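Local coordinates for uncharacterized protein (Bacteroides vulgatus, PDB 4Q88), which is probably a glycoside hydrolase of family 88, although neither its substrate nor its biological role has been established, at residues D212-L223 with Y236-I247. Numbering follows the deposited sequence.
Sequences DGWAFAAFAKVL and YITRFQTMAKSI
The ring of F216 lies between I247 and F240: CD1 of I247 sits over one face, 3.8 Å from the ring centroid, and CE1 of F240 lies over the other. The F216 and F240 rings are nearly parallel, with planes at 15°, but slide apart so far that they barely overlap; their CE1 atoms approach to 3.5 Å, and the backbone O of F240 meets the F216 ring at its edge. This is a helical hairpin of the (α/α)6 barrel characteristic of family 88, formed by helices 209-225 and 233-249; the axes of segments 212-223 and 236-247 run roughly antiparallel, with a signed crossing angle of -142° and a closest approach of 9.7 Å. No hydrogen bond joins the two segments; knobs-into-holes packing does the work. F216 enters the hole formed by F240, M243, A244 and I247, while F240 returns among F216, F219, A220 and L223. Both phenylalanines have CG anti to the backbone N (chi1 -171° for F216), which swings their rings along the interface to meet one another. The CA-CB bond of F219 is directed toward segment 236-247, and its ring has CG of R239 over one face in a CH-pi contact and CD1 of Y236 at its edge. The guanidinium of R239 runs on to a salt bridge with D176, and Y236 packs against helix 163-179. Near the connection between the two helices, CD2 of L223 lies 3.7 Å from CG1 of I237. Selenomethionine M243 makes an oblique Met-aromatic contact, its SE 5.1 Å from the F219 centroid; its bent chain then carries CE to 3.5 Å from OD1 of D212, a carboxylate oxygen that accepts a hydrogen bond from Y187 N.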
loop_
_atom_site.group_PDB
_atom_site.type_symbol
_atom_site.label_atom_id
_atom_site.label_comp_id
_atom_site.label_asym_id
_atom_site.label_seq_id
_atom_site.Cartn_x
_atom_site.Cartn_y
_atom_site.Cartn_z
ATOM N N ASP A 212 -5.336 5.508 5.488
ATOM C CA ASP A 212 -4.956 6.611 4.647
ATOM C C ASP A 212 -3.584 6.443 4.030
ATOM O O ASP A 212 -3.377 6.894 2.856
ATOM C CB ASP A 212 -5.119 7.955 5.325
ATOM C CG ASP A 212 -6.549 8.385 5.367
ATOM O OD1 ASP A 212 -7.006 8.863 4.335
ATOM O OD2 ASP A 212 -7.266 8.092 6.383
ATOM N N GLY A 213 -2.686 5.754 4.715
ATOM C CA GLY A 213 -1.399 5.361 4.093
ATOM C C GLY A 213 -1.604 4.501 2.861
ATOM O O GLY A 213 -0.991 4.735 1.814
ATOM N N TRP A 214 -2.452 3.475 2.997
ATOM C CA TRP A 214 -2.740 2.620 1.840
ATOM C C TRP A 214 -3.235 3.485 0.659
ATOM O O TRP A 214 -2.746 3.368 -0.487
ATOM C CB TRP A 214 -3.807 1.570 2.178
ATOM C CG TRP A 214 -3.420 0.463 3.105
ATOM C CD1 TRP A 214 -4.152 0.037 4.182
ATOM C CD2 TRP A 214 -2.272 -0.410 3.045
ATOM N NE1 TRP A 214 -3.553 -1.026 4.747
ATOM C CE2 TRP A 214 -2.371 -1.286 4.119
ATOM C CE3 TRP A 214 -1.161 -0.509 2.216
ATOM C CZ2 TRP A 214 -1.427 -2.257 4.371
ATOM C CZ3 TRP A 214 -0.210 -1.476 2.497
ATOM C CH2 TRP A 214 -0.367 -2.338 3.545
ATOM N N ALA A 215 -4.173 4.401 0.931
ATOM C CA ALA A 215 -4.760 5.199 -0.111
ATOM C C ALA A 215 -3.738 6.118 -0.784
ATOM O O ALA A 215 -3.659 6.183 -2.029
ATOM C CB ALA A 215 -5.945 6.039 0.429
ATOM N N PHE A 216 -2.938 6.806 0.029
ATOM C CA PHE A 216 -1.952 7.770 -0.476
ATOM C C PHE A 216 -0.855 7.053 -1.294
ATOM O O PHE A 216 -0.518 7.524 -2.411
ATOM C CB PHE A 216 -1.341 8.508 0.701
ATOM C CG PHE A 216 -0.478 9.669 0.353
ATOM C CD1 PHE A 216 -0.955 10.751 -0.333
ATOM C CD2 PHE A 216 0.814 9.751 0.898
ATOM C CE1 PHE A 216 -0.149 11.835 -0.620
ATOM C CE2 PHE A 216 1.597 10.865 0.662
ATOM C CZ PHE A 216 1.128 11.917 -0.077
ATOM N N ALA A 217 -0.311 5.965 -0.771
ATOM C CA ALA A 217 0.680 5.158 -1.564
ATOM C C ALA A 217 0.041 4.569 -2.842
ATOM O O ALA A 217 0.704 4.492 -3.864
ATOM C CB ALA A 217 1.242 4.041 -0.736
ATOM N N ALA A 218 -1.218 4.162 -2.739
ATOM C CA ALA A 218 -1.961 3.708 -3.912
ATOM C C ALA A 218 -2.003 4.719 -5.014
ATOM O O ALA A 218 -1.790 4.376 -6.214
ATOM C CB ALA A 218 -3.355 3.224 -3.533
ATOM N N PHE A 219 -2.335 5.966 -4.697
ATOM C CA PHE A 219 -2.409 6.975 -5.746
ATOM C C PHE A 219 -1.060 7.215 -6.359
ATOM O O PHE A 219 -0.949 7.418 -7.582
ATOM C CB PHE A 219 -2.985 8.296 -5.208
ATOM C CG PHE A 219 -4.474 8.284 -5.129
ATOM C CD1 PHE A 219 -5.217 8.325 -6.277
ATOM C CD2 PHE A 219 -5.137 8.181 -3.936
ATOM C CE1 PHE A 219 -6.600 8.326 -6.250
ATOM C CE2 PHE A 219 -6.519 8.100 -3.890
ATOM C CZ PHE A 219 -7.261 8.179 -5.063
ATOM N N ALA A 220 0.006 7.171 -5.551
ATOM C CA ALA A 220 1.350 7.249 -6.153
ATOM C C ALA A 220 1.626 6.121 -7.134
ATOM O O ALA A 220 2.117 6.347 -8.294
ATOM C CB ALA A 220 2.423 7.246 -5.074
ATOM N N LYS A 221 1.282 4.902 -6.744
ATOM C CA LYS A 221 1.466 3.764 -7.636
ATOM C C LYS A 221 0.598 3.843 -8.911
ATOM O O LYS A 221 1.033 3.427 -10.003
ATOM C CB LYS A 221 1.253 2.454 -6.922
ATOM C CG LYS A 221 2.391 2.140 -5.939
ATOM C CD LYS A 221 2.076 1.034 -5.006
ATOM C CE LYS A 221 2.260 -0.338 -5.547
ATOM N NZ LYS A 221 3.657 -0.689 -5.970
ATOM N N VAL A 222 -0.617 4.345 -8.769
ATOM C CA VAL A 222 -1.463 4.572 -9.927
ATOM C C VAL A 222 -0.778 5.571 -10.881
ATOM O O VAL A 222 -0.612 5.270 -12.095
ATOM C CB VAL A 222 -2.856 5.076 -9.535
ATOM C CG1 VAL A 222 -3.560 5.716 -10.732
ATOM C CG2 VAL A 222 -3.716 3.960 -8.991
ATOM N N LEU A 223 -0.348 6.718 -10.342
ATOM C CA LEU A 223 0.246 7.763 -11.146
ATOM C C LEU A 223 1.601 7.339 -11.756
ATOM O O LEU A 223 1.952 7.787 -12.860
ATOM C CB LEU A 223 0.363 9.066 -10.342
ATOM C CG LEU A 223 -1.004 9.695 -10.056
ATOM C CD1 LEU A 223 -0.900 10.738 -8.974
ATOM C CD2 LEU A 223 -1.620 10.268 -11.353
ATOM N N TYR A 236 -6.843 12.184 -10.303
ATOM C CA TYR A 236 -5.966 11.473 -9.374
ATOM C C TYR A 236 -4.870 12.380 -8.832
ATOM O O TYR A 236 -4.535 12.346 -7.644
ATOM C CB TYR A 236 -5.380 10.207 -10.023
ATOM C CG TYR A 236 -6.425 9.264 -10.640
ATOM C CD1 TYR A 236 -7.689 9.052 -10.058
ATOM C CD2 TYR A 236 -6.138 8.590 -11.837
ATOM C CE1 TYR A 236 -8.625 8.185 -10.635
ATOM C CE2 TYR A 236 -7.027 7.696 -12.398
ATOM C CZ TYR A 236 -8.287 7.508 -11.828
ATOM O OH TYR A 236 -9.148 6.644 -12.472
ATOM N N ILE A 237 -4.264 13.175 -9.689
ATOM C CA ILE A 237 -3.263 14.143 -9.235
ATOM C C ILE A 237 -3.833 15.105 -8.185
ATOM O O ILE A 237 -3.201 15.369 -7.149
ATOM C CB ILE A 237 -2.646 14.932 -10.421
ATOM C CG1 ILE A 237 -1.805 13.980 -11.221
ATOM C CG2 ILE A 237 -1.796 16.090 -9.923
ATOM C CD1 ILE A 237 -1.362 14.523 -12.576
ATOM N N THR A 238 -5.037 15.605 -8.420
ATOM C CA THR A 238 -5.655 16.520 -7.498
ATOM C C THR A 238 -5.926 15.835 -6.155
ATOM O O THR A 238 -5.631 16.430 -5.119
ATOM C CB THR A 238 -6.974 17.051 -8.051
ATOM O OG1 THR A 238 -6.681 17.907 -9.151
ATOM C CG2 THR A 238 -7.698 17.834 -7.015
ATOM N N ARG A 239 -6.365 14.587 -6.205
ATOM C CA ARG A 239 -6.616 13.854 -4.972
ATOM C C ARG A 239 -5.295 13.639 -4.235
ATOM O O ARG A 239 -5.226 13.851 -3.007
ATOM C CB ARG A 239 -7.352 12.554 -5.227
ATOM C CG ARG A 239 -7.586 11.702 -3.992
ATOM C CD ARG A 239 -8.447 12.363 -2.948
ATOM N NE ARG A 239 -9.626 13.003 -3.519
ATOM C CZ ARG A 239 -10.723 12.378 -3.927
ATOM N NH1 ARG A 239 -10.877 11.085 -3.736
ATOM N NH2 ARG A 239 -11.722 13.082 -4.434
ATOM N N PHE A 240 -4.264 13.205 -4.955
ATOM C CA PHE A 240 -2.947 13.001 -4.338
ATOM C C PHE A 240 -2.387 14.267 -3.688
ATOM O O PHE A 240 -1.874 14.234 -2.565
ATOM C CB PHE A 240 -1.998 12.468 -5.412
ATOM C CG PHE A 240 -0.614 12.223 -4.928
ATOM C CD1 PHE A 240 -0.318 11.115 -4.138
ATOM C CD2 PHE A 240 0.412 13.022 -5.366
ATOM C CE1 PHE A 240 0.987 10.835 -3.738
ATOM C CE2 PHE A 240 1.726 12.759 -4.946
ATOM C CZ PHE A 240 2.000 11.674 -4.129
ATOM N N GLN A 241 -2.450 15.384 -4.402
ATOM C CA GLN A 241 -1.940 16.636 -3.877
ATOM C C GLN A 241 -2.721 17.124 -2.654
ATOM O O GLN A 241 -2.129 17.661 -1.706
ATOM C CB GLN A 241 -1.925 17.696 -4.956
ATOM C CG GLN A 241 -0.878 17.392 -6.016
ATOM C CD GLN A 241 -0.995 18.327 -7.213
ATOM O OE1 GLN A 241 -2.125 18.815 -7.566
ATOM N NE2 GLN A 241 0.128 18.540 -7.893
ATOM N N THR A 242 -4.043 16.975 -2.697
ATOM C CA THR A 242 -4.869 17.361 -1.530
ATOM C C THR A 242 -4.617 16.499 -0.329
ATOM O O THR A 242 -4.519 16.996 0.802
ATOM C CB THR A 242 -6.327 17.258 -1.918
ATOM O OG1 THR A 242 -6.587 18.099 -3.050
ATOM C CG2 THR A 242 -7.218 17.663 -0.776
HETATM N N MSE A 243 -4.500 15.173 -0.528
HETATM C CA MSE A 243 -4.168 14.313 0.578
HETATM C C MSE A 243 -2.815 14.639 1.141
HETATM O O MSE A 243 -2.609 14.631 2.351
HETATM C CB MSE A 243 -4.148 12.812 0.180
HETATM C CG MSE A 243 -5.496 12.289 -0.265
HETATM SE SE MSE A 243 -5.361 10.329 -0.426
HETATM C CE MSE A 243 -5.163 9.871 1.485
ATOM N N ALA A 244 -1.860 14.978 0.280
ATOM C CA ALA A 244 -0.519 15.317 0.759
ATOM C C ALA A 244 -0.564 16.478 1.761
ATOM O O ALA A 244 0.098 16.442 2.826
ATOM C CB ALA A 244 0.414 15.693 -0.417
ATOM N N LYS A 245 -1.337 17.480 1.425
ATOM C CA LYS A 245 -1.457 18.633 2.271
ATOM C C LYS A 245 -2.156 18.232 3.638
ATOM O O LYS A 245 -1.705 18.671 4.741
ATOM C CB LYS A 245 -2.245 19.704 1.571
ATOM C CG LYS A 245 -2.243 21.008 2.329
ATOM C CD LYS A 245 -2.734 22.170 1.485
ATOM C CE LYS A 245 -2.580 23.468 2.271
ATOM N NZ LYS A 245 -3.261 24.596 1.567
ATOM N N SER A 246 -3.250 17.475 3.560
ATOM C CA SER A 246 -3.962 17.078 4.788
ATOM C C SER A 246 -3.125 16.167 5.685
ATOM O O SER A 246 -3.145 16.255 6.970
ATOM C CB SER A 246 -5.268 16.432 4.404
ATOM O OG SER A 246 -6.045 17.353 3.673
ATOM N N ILE A 247 -2.416 15.260 5.041
ATOM C CA ILE A 247 -1.536 14.343 5.781
ATOM C C ILE A 247 -0.396 15.159 6.432
ATOM O O ILE A 247 -0.054 14.968 7.608
ATOM C CB ILE A 247 -1.014 13.226 4.883
ATOM C CG1 ILE A 247 -2.150 12.314 4.411
ATOM C CG2 ILE A 247 0.095 12.476 5.578
ATOM C CD1 ILE A 247 -1.762 11.472 3.201
#